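Local coordinates for fiber protein (Snake adenovirus 1, PDB 4D0U) that probably forms the trimeric spikes at the capsid vertices and, through its head domain, makes the first attachment of the virion to a host receptor, at residues G80-F85 with S128-E133. The protein carries 2 engineered substitutions. Residues are numbered along the deposited sequence; the frame is centred on the assembly and turned at random. Where two conformers were deposited one is given.
Sequences GLTGPF and SRSLPE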
loop_
_atom_site.group_PDB
_atom_site.type_symbol
_atom_site.label_atom_id
_atom_site.label_comp_id
_atom_site.label_asym_id
_atom_site.label_seq_id
_atom_site.Cartn_x
_atom_site.Cartn_y
_atom_site.Cartn_z
ATOM N N GLY A 80 -2.600 -19.836 1.746
ATOM C CA GLY A 80 -1.534 -19.742 2.731
ATOM C C GLY A 80 -0.191 -20.209 2.217
ATOM O O GLY A 80 -0.073 -20.799 1.116
ATOM N N LEU A 81 0.832 -19.959 3.016
ATOM C CA LEU A 81 2.195 -20.364 2.691
ATOM C C LEU A 81 2.840 -20.838 3.950
ATOM O O LEU A 81 2.892 -20.115 4.946
ATOM C CB LEU A 81 3.031 -19.187 2.193
ATOM C CG LEU A 81 3.267 -18.922 0.734
ATOM C CD1 LEU A 81 4.224 -17.737 0.654
ATOM C CD2 LEU A 81 3.832 -20.139 0.008
ATOM N N THR A 82 3.384 -22.039 3.893
ATOM C CA THR A 82 4.017 -22.614 5.042
ATOM C C THR A 82 5.476 -22.272 5.073
ATOM O O THR A 82 6.046 -22.180 6.160
ATOM C CB THR A 82 3.815 -24.145 5.097
ATOM O OG1 THR A 82 4.375 -24.753 3.929
ATOM C CG2 THR A 82 2.332 -24.467 5.145
ATOM N N GLY A 83 6.068 -22.044 3.891
ATOM C CA GLY A 83 7.492 -21.779 3.752
ATOM C C GLY A 83 7.687 -20.992 2.474
ATOM O O GLY A 83 6.717 -20.503 1.902
ATOM N N PRO A 84 8.940 -20.839 2.031
ATOM C CA PRO A 84 9.214 -20.037 0.845
ATOM C C PRO A 84 8.428 -20.507 -0.366
ATOM O O PRO A 84 8.207 -21.721 -0.561
ATOM C CB PRO A 84 10.722 -20.249 0.615
ATOM C CG PRO A 84 11.237 -20.477 1.998
ATOM C CD PRO A 84 10.190 -21.319 2.668
ATOM N N PHE A 85 7.975 -19.532 -1.148
ATOM C CA PHE A 85 7.270 -19.779 -2.382
ATOM C C PHE A 85 8.300 -19.727 -3.497
ATOM O O PHE A 85 8.989 -18.719 -3.669
ATOM C CB PHE A 85 6.258 -18.645 -2.601
ATOM C CG PHE A 85 5.512 -18.727 -3.906
ATOM C CD1 PHE A 85 4.486 -19.661 -4.070
ATOM C CD2 PHE A 85 5.849 -17.872 -4.977
ATOM C CE1 PHE A 85 3.779 -19.742 -5.262
ATOM C CE2 PHE A 85 5.145 -17.962 -6.176
ATOM C CZ PHE A 85 4.109 -18.898 -6.308
ATOM N N SER A 128 8.429 -14.447 6.837
ATOM C CA SER A 128 8.901 -14.242 8.201
ATOM C C SER A 128 8.300 -15.248 9.182
ATOM O O SER A 128 8.874 -15.503 10.262
ATOM C CB SER A 128 8.542 -12.807 8.615
ATOM O OG SER A 128 7.123 -12.647 8.634
ATOM N N ARG A 129 7.153 -15.800 8.816
ATOM C CA ARG A 129 6.382 -16.722 9.651
ATOM C C ARG A 129 5.471 -17.463 8.686
ATOM O O ARG A 129 5.178 -16.960 7.601
ATOM C CB ARG A 129 5.570 -15.967 10.743
ATOM C CG ARG A 129 4.486 -15.053 10.211
ATOM C CD ARG A 129 3.922 -14.189 11.329
ATOM N NE ARG A 129 3.043 -14.929 12.224
ATOM C CZ ARG A 129 1.712 -15.038 12.097
ATOM N NH1 ARG A 129 1.033 -14.451 11.098
ATOM N NH2 ARG A 129 1.019 -15.721 12.998
ATOM N N SER A 130 4.997 -18.657 9.052
ATOM C CA SER A 130 3.975 -19.308 8.276
ATOM C C SER A 130 2.713 -18.438 8.212
ATOM O O SER A 130 2.340 -17.801 9.224
ATOM C CB SER A 130 3.575 -20.636 8.935
ATOM O OG SER A 130 2.617 -21.308 8.134
ATOM N N LEU A 131 2.136 -18.334 7.021
ATOM C CA LEU A 131 0.978 -17.448 6.791
ATOM C C LEU A 131 -0.265 -18.280 6.495
ATOM O O LEU A 131 -0.349 -18.929 5.463
ATOM C CB LEU A 131 1.226 -16.506 5.609
ATOM C CG LEU A 131 2.498 -15.656 5.719
ATOM C CD1 LEU A 131 2.745 -14.957 4.395
ATOM C CD2 LEU A 131 2.391 -14.629 6.830
ATOM N N PRO A 132 -1.230 -18.259 7.403
ATOM C CA PRO A 132 -2.425 -19.042 7.042
ATOM C C PRO A 132 -3.155 -18.481 5.829
ATOM O O PRO A 132 -3.886 -19.219 5.158
ATOM C CB PRO A 132 -3.308 -18.950 8.286
ATOM C CG PRO A 132 -2.678 -17.947 9.198
ATOM C CD PRO A 132 -1.282 -17.629 8.740
ATOM N N GLU A 133 -2.946 -17.199 5.549
ATOM C CA GLU A 133 -3.432 -16.574 4.323
ATOM C C GLU A 133 -2.467 -15.442 4.007
ATOM O O GLU A 133 -2.054 -14.734 4.905
ATOM C CB GLU A 133 -4.826 -16.023 4.522
ATOM C CG GLU A 133 -5.357 -15.382 3.258
ATOM C CD GLU A 133 -6.813 -15.010 3.370
ATOM O OE1 GLU A 133 -7.493 -15.536 4.294
ATOM O OE2 GLU A 133 -7.297 -14.242 2.524
#
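Leu81 and Leu131 pair through their backbones in both directions. Leu81 N donates to Leu131 O at 2.9 Å, in the plane of that carbonyl, and Leu131 N returns a straighter bond to Leu81 O at 2.8 Å, with 168° at the hydrogen. Ser130 adds its side chain beside this pair, modelled in two conformers, so its contacts are tentative. In one, CB lies 4.0 Å from Thr82 O, and from there OG, anti to the backbone N (chi1 -177°), comes to 3.6 Å from Thr82 CA. The same OG is 3.4 Å from Leu81 O, a long and weak hydrogen bond at most, and not settled, since its proton has another acceptor within reach. The two backbone bonds between Leu81 and Leu131 make a single antiparallel bridge, a hydrogen-bonded pair that ties together two loops of the fibre head, 68-77 to 85-88 and 122-127 to 135-143, each running between the subunit's two four-stranded antiparallel sheets. The Leu81 side chain packs on Val54, Met125 and Ile127. Past the bridge, Gly80 CA sits 3.1 Å from Leu131 O and 3.4 Å from Pro132 O, right against both carbonyl oxygens. Glu133 CB points away from residues 80-85, and its OE2 forms a salt bridge with Arg104 of the second subunit.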